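Local coordinates for protein GMP reductase (Trypanosoma brucei brucei, PDB 6JIG) that probably catalyses the irreversible NADPH-dependent deamination of GMP to IMP, and binds GMP at two separate kinds of site, at residues Lys276-Pro279 with Arg280-Ser283. The protein carries 1 engineered substitution. Numbering follows the deposited sequence.
Sequences KGDP and RTAS
Asp278 and Arg280 meet in a local Asx-Pro turn, reinforced by a salt bridge, in the surface loop between helix 266-277 and strand 285-291 of the TIM barrel. Asp278 OD1 accepts the backbone N of Arg280 at 2.8 Å, on its anti side; with CG anti to the backbone N (chi1 -164°), the carboxylate reaches the backbone N two residues on. Asp278 OD1 also takes Arg280 NE at 3.0 Å on its syn side, while Asp278 OD2 receives Arg280 NH2 at 2.7 Å through its syn lone pair. Arg280 thus grips the carboxylate of Asp278 side-on, with NE and NH2 each donating to a different oxygen, and the two planes are only 26° apart. A bend at chi3 (-68°) in the arginine chain turns NE and NH2 to the acid. The main-chain carbonyl of Asp278 is used as well: Asp278 O takes Thr281 N at 3.0 Å, from above the carbonyl plane, to close a type I beta turn through Pro279 and Arg280, and Ala282 N at 2.8 Å, nearly in line with the C=O bond. Ala282 CB lies 3.4 Å from Lys276 O, and one water links Lys276 NZ to Ala282 O. Thr281 OG1 bonds back to the carbonyl of Leu275, and Lys276 forms a salt bridge with Asp306. Asp278 and Thr281 rest on Met242, and Arg280 on Ile246, so that the turn lies against helix 239-251 before the chain enters strand 285-291.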
loop_
_atom_site.group_PDB
_atom_site.type_symbol
_atom_site.label_atom_id
_atom_site.label_comp_id
_atom_site.label_asym_id
_atom_site.label_seq_id
_atom_site.Cartn_x
_atom_site.Cartn_y
_atom_site.Cartn_z
ATOM N N LYS A 276 2.860 -17.526 -53.214
ATOM C CA LYS A 276 1.860 -18.066 -54.126
ATOM C C LYS A 276 2.475 -18.415 -55.473
ATOM O O LYS A 276 1.928 -19.257 -56.193
ATOM C CB LYS A 276 0.699 -17.078 -54.332
ATOM C CG LYS A 276 -0.070 -16.666 -53.062
ATOM C CD LYS A 276 -0.848 -17.829 -52.444
ATOM C CE LYS A 276 -2.256 -17.954 -53.000
ATOM N NZ LYS A 276 -2.907 -19.176 -52.470
ATOM N N GLY A 277 3.604 -17.795 -55.822
ATOM C CA GLY A 277 4.214 -18.017 -57.119
ATOM C C GLY A 277 5.128 -19.219 -57.218
ATOM O O GLY A 277 5.504 -19.597 -58.333
ATOM N N ASP A 278 5.498 -19.826 -56.088
ATOM C CA ASP A 278 6.403 -20.965 -56.081
ATOM C C ASP A 278 5.628 -22.237 -55.793
ATOM O O ASP A 278 4.962 -22.316 -54.749
ATOM C CB ASP A 278 7.494 -20.771 -55.035
ATOM C CG ASP A 278 8.676 -21.715 -55.227
ATOM O OD1 ASP A 278 8.461 -22.935 -55.354
ATOM O OD2 ASP A 278 9.828 -21.235 -55.240
ATOM N N PRO A 279 5.694 -23.256 -56.661
ATOM C CA PRO A 279 4.955 -24.504 -56.388
ATOM C C PRO A 279 5.398 -25.198 -55.115
ATOM O O PRO A 279 4.622 -25.978 -54.554
ATOM C CB PRO A 279 5.252 -25.371 -57.625
ATOM C CG PRO A 279 5.677 -24.403 -58.678
ATOM C CD PRO A 279 6.404 -23.305 -57.950
ATOM N N ARG A 280 6.617 -24.931 -54.632
ATOM C CA ARG A 280 7.066 -25.558 -53.395
ATOM C C ARG A 280 6.336 -25.016 -52.165
ATOM O O ARG A 280 6.320 -25.681 -51.125
ATOM C CB ARG A 280 8.569 -25.364 -53.238
ATOM C CG ARG A 280 9.383 -26.065 -54.336
ATOM C CD ARG A 280 10.838 -25.658 -54.296
ATOM N NE ARG A 280 11.032 -24.258 -54.666
ATOM C CZ ARG A 280 12.207 -23.641 -54.641
ATOM N NH1 ARG A 280 13.293 -24.306 -54.270
ATOM N NH2 ARG A 280 12.298 -22.361 -54.979
ATOM N N THR A 281 5.739 -23.831 -52.257
ATOM C CA THR A 281 4.975 -23.271 -51.144
ATOM C C THR A 281 3.503 -23.020 -51.457
ATOM O O THR A 281 2.708 -22.882 -50.517
ATOM C CB THR A 281 5.608 -21.952 -50.671
ATOM O OG1 THR A 281 5.865 -21.115 -51.801
ATOM C CG2 THR A 281 6.924 -22.224 -49.966
ATOM N N ALA A 282 3.113 -22.964 -52.732
ATOM C CA ALA A 282 1.739 -22.632 -53.093
ATOM C C ALA A 282 0.769 -23.775 -52.855
ATOM O O ALA A 282 -0.439 -23.601 -53.058
ATOM C CB ALA A 282 1.664 -22.190 -54.554
ATOM N N SER A 283 1.259 -24.927 -52.410
ATOM C CA SER A 283 0.379 -26.030 -52.068
ATOM C C SER A 283 -0.365 -25.816 -50.758
ATOM O O SER A 283 -1.243 -26.622 -50.444
ATOM C CB SER A 283 1.175 -27.327 -51.978
ATOM O OG SER A 283 2.276 -27.167 -51.095
HETATM O O HOH W 1 -1.309 -21.333 -51.712
#